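Local coordinates for protein hemolysins related proteins containing CBS domains (PDB 3HF7) that is of unknown function but contains a CBS-domain pair that binds AMP, in a membrane protein whose family is tentatively assigned flavin adenine dinucleotide binding, at residues V54-A57 against Y58-T62; I7-P10 against R11-V15. All coordinates share one frame; numbering follows the deposited sequence.

Interaction 1: residues V54-A57 against Y58-T62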
ATOM      1  N   VAL A  54      -2.022   8.966   1.519  1.00 28.01           N
ATOM      2  CA  VAL A  54      -3.036   9.648   2.320  1.00 28.86           C
ATOM      3  C   VAL A  54      -2.841  11.179   2.324  1.00 29.22           C
ATOM      4  O   VAL A  54      -3.788  11.930   2.043  1.00 29.26           O
ATOM      5  CB  VAL A  54      -3.063   9.068   3.762  1.00 28.75           C
ATOM      6  CG1 VAL A  54      -4.130   9.709   4.577  1.00 29.25           C
ATOM      7  CG2 VAL A  54      -3.334   7.584   3.709  1.00 29.39           C
ATOM      8  N   ARG A  55      -1.607  11.614   2.610  1.00 29.84           N
ATOM      9  CA  ARG A  55      -1.244  13.033   2.681  1.00 30.51           C
ATOM     10  C   ARG A  55      -1.658  13.776   1.429  1.00 30.78           C
ATOM     11  O   ARG A  55      -2.079  14.927   1.499  1.00 31.30           O
ATOM     12  CB  ARG A  55       0.262  13.209   2.909  1.00 30.90           C
ATOM     13  CG  ARG A  55       0.797  14.562   2.464  1.00 30.85           C
ATOM     14  CD  ARG A  55       1.955  15.021   3.326  1.00 32.59           C
ATOM     15  NE  ARG A  55       3.240  14.866   2.652  1.00 32.82           N
ATOM     16  CZ  ARG A  55       3.982  13.765   2.693  1.00 34.28           C
ATOM     17  NH1 ARG A  55       3.590  12.670   3.382  1.00 35.60           N
ATOM     18  NH2 ARG A  55       5.126  13.765   2.025  1.00 33.74           N
ATOM     19  N   GLU A  56      -1.528  13.106   0.293  1.00 30.83           N
ATOM     20  CA  GLU A  56      -1.955  13.636  -0.978  1.00 31.13           C
ATOM     21  C   GLU A  56      -3.471  13.817  -1.034  1.00 31.38           C
ATOM     22  O   GLU A  56      -3.974  14.823  -1.549  1.00 31.72           O
ATOM     23  CB  GLU A  56      -1.547  12.667  -2.071  1.00 31.44           C
ATOM     24  CG  GLU A  56      -0.906  13.296  -3.267  1.00 33.27           C
ATOM     25  CD  GLU A  56      -1.371  14.705  -3.496  1.00 36.27           C
ATOM     26  OE1 GLU A  56      -2.182  14.915  -4.431  1.00 37.19           O
ATOM     27  OE2 GLU A  56      -0.927  15.598  -2.733  1.00 37.65           O
ATOM     28  N   ALA A  57      -4.198  12.830  -0.516  1.00 31.21           N
ATOM     29  CA  ALA A  57      -5.649  12.842  -0.585  1.00 31.07           C
ATOM     30  C   ALA A  57      -6.176  13.986   0.269  1.00 31.02           C
ATOM     31  O   ALA A  57      -7.031  14.772  -0.166  1.00 30.87           O
ATOM     32  CB  ALA A  57      -6.204  11.507  -0.103  1.00 30.93           C
ATOM     33  N   TYR A  58      -5.639  14.066   1.484  1.00 30.81           N
ATOM     34  CA  TYR A  58      -5.954  15.133   2.420  1.00 30.89           C
ATOM     35  C   TYR A  58      -5.750  16.476   1.769  1.00 30.78           C
ATOM     36  O   TYR A  58      -6.590  17.355   1.870  1.00 30.71           O
ATOM     37  CB  TYR A  58      -5.020  15.042   3.611  1.00 30.81           C
ATOM     38  CG  TYR A  58      -5.331  13.925   4.536  1.00 30.52           C
ATOM     39  CD1 TYR A  58      -6.341  13.004   4.233  1.00 29.56           C
ATOM     40  CD2 TYR A  58      -4.604  13.768   5.716  1.00 30.43           C
ATOM     41  CE1 TYR A  58      -6.634  11.959   5.090  1.00 30.07           C
ATOM     42  CE2 TYR A  58      -4.885  12.719   6.590  1.00 30.74           C
ATOM     43  CZ  TYR A  58      -5.906  11.819   6.270  1.00 30.32           C
ATOM     44  OH  TYR A  58      -6.184  10.775   7.121  1.00 30.14           O
ATOM     45  N   ARG A  59      -4.609  16.612   1.105  1.00 30.91           N
ATOM     46  CA  ARG A  59      -4.258  17.825   0.409  1.00 31.16           C
ATOM     47  C   ARG A  59      -5.356  18.146  -0.598  1.00 31.05           C
ATOM     48  O   ARG A  59      -5.849  19.266  -0.637  1.00 31.21           O
ATOM     49  CB  ARG A  59      -2.905  17.664  -0.288  1.00 31.21           C
ATOM     50  CG  ARG A  59      -2.347  18.941  -0.853  1.00 32.19           C
ATOM     51  CD  ARG A  59      -1.274  18.662  -1.882  1.00 34.35           C
ATOM     52  NE  ARG A  59      -1.514  19.446  -3.095  1.00 37.20           N
ATOM     53  CZ  ARG A  59      -2.055  18.966  -4.224  1.00 38.38           C
ATOM     54  NH1 ARG A  59      -2.236  19.770  -5.275  1.00 38.23           N
ATOM     55  NH2 ARG A  59      -2.400  17.679  -4.315  1.00 39.76           N
ATOM     56  N   LEU A  60      -5.761  17.157  -1.388  1.00 30.78           N
ATOM     57  CA  LEU A  60      -6.766  17.397  -2.425  1.00 30.55           C
ATOM     58  C   LEU A  60      -8.121  17.773  -1.831  1.00 30.68           C
ATOM     59  O   LEU A  60      -8.851  18.619  -2.378  1.00 30.39           O
ATOM     60  CB  LEU A  60      -6.886  16.175  -3.321  1.00 30.37           C
ATOM     61  CG  LEU A  60      -5.615  15.954  -4.134  1.00 29.76           C
ATOM     62  CD1 LEU A  60      -5.552  14.554  -4.675  1.00 28.79           C
ATOM     63  CD2 LEU A  60      -5.519  16.978  -5.254  1.00 29.27           C
ATOM     64  N   MET A  61      -8.421  17.143  -0.693  1.00 30.53           N
ATOM     65  CA  MET A  61      -9.656  17.359   0.036  1.00 30.27           C
ATOM     66  C   MET A  61      -9.793  18.806   0.492  1.00 30.85           C
ATOM     67  O   MET A  61     -10.900  19.334   0.520  1.00 31.16           O
ATOM     68  CB  MET A  61      -9.735  16.417   1.240  1.00 29.79           C
ATOM     69  CG  MET A  61     -10.233  15.033   0.912  1.00 27.64           C
ATOM     70  SD  MET A  61      -9.893  13.819   2.208  1.00 24.44           S
ATOM     71  CE  MET A  61     -10.996  14.310   3.520  1.00 22.99           C
ATOM     72  N   THR A  62      -8.673  19.439   0.844  1.00 31.25           N
ATOM     73  CA  THR A  62      -8.684  20.818   1.333  1.00 31.77           C
ATOM     74  C   THR A  62      -8.956  21.848   0.232  1.00 32.35           C
ATOM     75  O   THR A  62      -9.249  23.003   0.534  1.00 32.67           O
ATOM     76  CB  THR A  62      -7.356  21.211   2.017  1.00 31.70           C
ATOM     77  OG1 THR A  62      -6.291  21.126   1.071  1.00 31.79           O
ATOM     78  CG2 THR A  62      -7.036  20.313   3.190  1.00 31.72           C
TER
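The aromatic ring of Tyr58 carries Val54 on one face, one helical turn earlier. The methyl CG1 of Val54 sits 3.6 Å from the centre of the Tyr58 ring and 27° off its normal, a CH-pi contact displaced toward the phenol end. Tyr58 holds CG beside its own backbone N (chi1 -74°), which lays the ring back along the preceding turn. There the slim, branched valine runs alongside it and supplies a methyl whose C-H bonds can face the ring. The second flat group, the guanidinium of Arg59, meets Glu56 at its edge. Glu56 OE1 lies near the guanidinium plane, 2.8 Å from Arg59 NH2, in a salt bridge, and Glu56 OE2 takes a weak hydrogen bond from the same nitrogen at 3.0 Å. Carboxylate and guanidinium are turned 29° against each other, and both side chains point the same way. A bend at chi2 of Glu56 brings its carboxylate over toward the next turn. The Leu60 side chain slants past that of Glu56, with CD1 of Leu60 3.4 Å from OE1 of Glu56. Beneath these side chains run helical i to i+4 bonds, among them Tyr58 N to Val54 O at 2.9 Å and Met61 N to Ala57 O at 2.8 Å. Thr62 OG1 donates to Arg59 O at 2.6 Å, its hydroxyl folded back on the preceding turn. Long charged chains suit the outer side of this helix, where Arg59 also pairs with Glu63. The inner side is apolar: Ala57 and Met61 pack on helix 23-31, and Tyr58 OH is hydrogen-bonded to Leu30 O of that helix. Helix 54-61 follows strand 48-53 directly and lies against helix 23-31, while Leu60 and Met61 also cover Phe67 in the following loop.

Interaction 2: residues I7-P10 against R11-V15. With AMP (adenosine monophosphate), chain B.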
ATOM      1  N   ILE A   7       9.503 -10.007   7.430  1.00 33.81           N
ATOM      2  CA  ILE A   7       9.289  -8.633   7.917  1.00 33.27           C
ATOM      3  C   ILE A   7       8.052  -7.915   7.396  1.00 32.82           C
ATOM      4  O   ILE A   7       7.664  -6.880   7.940  1.00 32.82           O
ATOM      5  CB  ILE A   7      10.544  -7.747   7.715  1.00 33.35           C
ATOM      6  CG1 ILE A   7      11.087  -7.872   6.292  1.00 33.21           C
ATOM      7  CG2 ILE A   7      11.625  -8.168   8.691  1.00 33.46           C
ATOM      8  CD1 ILE A   7      10.812  -6.716   5.439  1.00 33.04           C
ATOM      9  N   MET A   8       7.433  -8.457   6.353  1.00 32.14           N
ATOM     10  CA  MET A   8       6.189  -7.893   5.830  1.00 31.48           C
ATOM     11  C   MET A   8       5.118  -7.807   6.925  1.00 31.42           C
ATOM     12  O   MET A   8       5.135  -8.589   7.874  1.00 31.95           O
ATOM     13  CB  MET A   8       5.667  -8.744   4.665  1.00 31.15           C
ATOM     14  CG  MET A   8       5.288 -10.139   5.085  1.00 29.33           C
ATOM     15  SD  MET A   8       4.531 -11.123   3.803  1.00 25.53           S
ATOM     16  CE  MET A   8       5.838 -11.287   2.647  1.00 27.28           C
ATOM     17  N   VAL A   9       4.197  -6.853   6.798  1.00 31.06           N
ATOM     18  CA  VAL A   9       2.992  -6.813   7.630  1.00 30.43           C
ATOM     19  C   VAL A   9       2.023  -7.845   7.034  1.00 30.12           C
ATOM     20  O   VAL A   9       1.766  -7.816   5.824  1.00 30.34           O
ATOM     21  CB  VAL A   9       2.342  -5.407   7.601  1.00 30.34           C
ATOM     22  CG1 VAL A   9       0.958  -5.410   8.258  1.00 30.57           C
ATOM     23  CG2 VAL A   9       3.242  -4.387   8.274  1.00 29.98           C
ATOM     24  N   PRO A  10       1.492  -8.761   7.867  1.00 29.54           N
ATOM     25  CA  PRO A  10       0.676  -9.840   7.306  1.00 29.25           C
ATOM     26  C   PRO A  10      -0.588  -9.319   6.632  1.00 29.11           C
ATOM     27  O   PRO A  10      -1.155  -8.308   7.059  1.00 28.47           O
ATOM     28  CB  PRO A  10       0.310 -10.691   8.529  1.00 29.24           C
ATOM     29  CG  PRO A  10       1.247 -10.260   9.609  1.00 29.17           C
ATOM     30  CD  PRO A  10       1.557  -8.824   9.338  1.00 29.66           C
ATOM     31  N   ARG A  11      -1.013 -10.019   5.584  1.00 29.11           N
ATOM     32  CA  ARG A  11      -2.169  -9.618   4.789  1.00 29.38           C
ATOM     33  C   ARG A  11      -3.336  -9.107   5.644  1.00 29.97           C
ATOM     34  O   ARG A  11      -3.842  -8.012   5.406  1.00 30.48           O
ATOM     35  CB  ARG A  11      -2.591 -10.783   3.895  1.00 29.26           C
ATOM     36  CG  ARG A  11      -3.953 -10.645   3.207  1.00 27.90           C
ATOM     37  CD  ARG A  11      -4.227 -11.946   2.472  1.00 26.44           C
ATOM     38  NE  ARG A  11      -5.524 -11.947   1.801  1.00 26.05           N
ATOM     39  CZ  ARG A  11      -5.673 -12.063   0.486  1.00 26.10           C
ATOM     40  NH1 ARG A  11      -4.597 -12.170  -0.300  1.00 25.72           N
ATOM     41  NH2 ARG A  11      -6.892 -12.057  -0.046  1.00 24.34           N
ATOM     42  N   ASN A  12      -3.745  -9.892   6.644  1.00 30.10           N
ATOM     43  CA  ASN A  12      -4.845  -9.528   7.561  1.00 30.05           C
ATOM     44  C   ASN A  12      -4.723  -8.139   8.210  1.00 29.76           C
ATOM     45  O   ASN A  12      -5.724  -7.541   8.623  1.00 30.20           O
ATOM     46  CB  ASN A  12      -4.999 -10.593   8.664  1.00 30.37           C
ATOM     47  CG  ASN A  12      -3.644 -11.168   9.147  1.00 31.83           C
ATOM     48  OD1 ASN A  12      -2.890 -11.799   8.373  1.00 32.67           O
ATOM     49  ND2 ASN A  12      -3.349 -10.974  10.434  1.00 31.48           N
ATOM     50  N   GLU A  13      -3.497  -7.639   8.302  1.00 28.74           N
ATOM     51  CA  GLU A  13      -3.216  -6.413   9.023  1.00 27.85           C
ATOM     52  C   GLU A  13      -2.964  -5.240   8.090  1.00 27.16           C
ATOM     53  O   GLU A  13      -2.536  -4.169   8.525  1.00 26.91           O
ATOM     54  CB  GLU A  13      -1.974  -6.606   9.863  1.00 28.25           C
ATOM     55  CG  GLU A  13      -1.930  -7.898  10.600  1.00 29.22           C
ATOM     56  CD  GLU A  13      -1.526  -7.674  12.024  1.00 30.98           C
ATOM     57  OE1 GLU A  13      -0.345  -7.927  12.371  1.00 30.48           O
ATOM     58  OE2 GLU A  13      -2.398  -7.197  12.781  1.00 32.68           O
ATOM     59  N   ILE A  14      -3.200  -5.449   6.802  1.00 26.25           N
ATOM     60  CA  ILE A  14      -3.054  -4.388   5.828  1.00 25.16           C
ATOM     61  C   ILE A  14      -4.250  -3.454   5.946  1.00 25.33           C
ATOM     62  O   ILE A  14      -5.399  -3.891   5.820  1.00 25.70           O
ATOM     63  CB  ILE A  14      -2.939  -4.953   4.400  1.00 24.66           C
ATOM     64  CG1 ILE A  14      -1.695  -5.837   4.295  1.00 24.00           C
ATOM     65  CG2 ILE A  14      -2.842  -3.839   3.400  1.00 24.41           C
ATOM     66  CD1 ILE A  14      -1.381  -6.383   2.910  1.00 22.22           C
ATOM     67  N   VAL A  15      -3.982  -2.177   6.215  1.00 25.09           N
ATOM     68  CA  VAL A  15      -5.016  -1.137   6.191  1.00 24.55           C
ATOM     69  C   VAL A  15      -5.262  -0.655   4.758  1.00 24.60           C
ATOM     70  O   VAL A  15      -4.353  -0.194   4.057  1.00 24.57           O
ATOM     71  CB  VAL A  15      -4.659   0.075   7.077  1.00 24.57           C
ATOM     72  CG1 VAL A  15      -5.765   1.111   7.015  1.00 24.26           C
ATOM     73  CG2 VAL A  15      -4.423  -0.357   8.528  1.00 24.48           C
TER
HETATM   74  P   AMP B   1       3.596   4.934   8.381  1.00 74.49           P
HETATM   75  O1P AMP B   1       2.615   4.631   9.502  1.00 73.97           O
HETATM   76  O2P AMP B   1       2.993   5.067   7.003  1.00 74.62           O
HETATM   77  O3P AMP B   1       4.614   6.004   8.670  1.00 74.98           O
HETATM   78  O5' AMP B   1       4.528   3.610   8.291  1.00 74.75           O
HETATM   79  C5' AMP B   1       4.961   2.892   9.456  1.00 71.19           C
HETATM   80  C4' AMP B   1       5.030   1.389   9.185  1.00 69.25           C
HETATM   81  O4' AMP B   1       3.739   0.791   9.310  1.00 67.86           O
HETATM   82  C3' AMP B   1       5.536   1.027   7.786  1.00 69.96           C
HETATM   83  O3' AMP B   1       6.962   0.817   7.715  1.00 71.65           O
HETATM   84  C2' AMP B   1       4.788  -0.245   7.457  1.00 68.72           C
HETATM   85  O2' AMP B   1       5.539  -1.386   7.848  1.00 68.33           O
HETATM   86  C1' AMP B   1       3.527  -0.200   8.293  1.00 68.20           C
HETATM   87  N9  AMP B   1       2.444   0.160   7.339  1.00 67.70           N
HETATM   88  C8  AMP B   1       2.537   1.178   6.470  1.00 67.92           C
HETATM   89  N7  AMP B   1       1.426   1.280   5.709  1.00 68.20           N
HETATM   90  C5  AMP B   1       0.591   0.307   6.075  1.00 67.22           C
HETATM   91  C6  AMP B   1      -0.748  -0.123   5.639  1.00 67.17           C
HETATM   92  N6  AMP B   1      -1.398   0.548   4.654  1.00 66.17           N
HETATM   93  N1  AMP B   1      -1.288  -1.193   6.270  1.00 68.02           N
HETATM   94  C2  AMP B   1      -0.636  -1.856   7.254  1.00 68.14           C
HETATM   95  N3  AMP B   1       0.598  -1.514   7.686  1.00 68.29           N
HETATM   96  C4  AMP B   1       1.259  -0.446   7.149  1.00 67.64           C
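The adenine end of the AMP pocket is built in part by a tight turn in which Val9 and Pro10 meet Glu13. Pro10 O accepts the backbone N-H of Glu13 at 2.7 Å; the donor stands above the carbonyl plane, 38° out of it, as a 3-10 turn permits. Ile14 N repeats the i to i+3 pattern on Arg11 O. Proline suits the start of such a turn, because its ring fixes phi and offers apolar carbons to what folds back. Glu13 makes use of them: with CG beside the backbone N (chi1 -44°), its chain crosses Pro10 obliquely, and OE1 of Glu13 comes within 3.7 Å of CD of Pro10. From the same side of the ring plane, OD1 of Asn12 lies 3.4 Å from CB of Pro10. Val9 meets Glu13 at about a right angle, its CG1 3.6 Å from Glu13 CB. The other methyl of Val9, CG2, approaches the ribose, 3.8 Å from O2' of AMP, where a compact apolar residue fits.

Beyond the turn the chain runs along the base. Glu13 O comes near C2 of AMP, Val15 N donates to N1 of AMP at 2.9 Å, and N6 of AMP donates to Val15 O at 3.1 Å. Backbone atoms thus read the Watson-Crick edge of adenine, a pairing suited to a 6-amino purine. Asp120, Thr117, His35, Gly36 and Arg37 complete the polar grip on AMP. Arg11 points elsewhere, to Ile112 O and to a salt bridge with Asp46. The turn links strand 9-10, paired with strand 112-117 in one sheet, to strand 16-18 in the other. The N-terminal strand thus joins the sheet of the second CBS motif, as in other CBS-domain pairs, with AMP in the cleft between sheets.

How the interactions relate
Interaction 2 comes first in the chain and interaction 1 follows, on opposite sides of the chain's centre, with contact centres 24 Å apart and nearest atoms about 8 Å apart, so the two do not touch. What they share is the neighbourhood of AMP. Interaction 2 binds its adenine directly, whereas the side chain of Val54 in interaction 1 stays about 7 Å from the nucleotide. A common loop lies between them: Val15 packs on Pro34 and His35, while Val54 contacts Ser33 and shares a backbone hydrogen bond with Gly36, itself an AMP-binding residue. Only the Val54 end of interaction 1 approaches the second shell of the pocket, whereas interaction 2 is part of its wall.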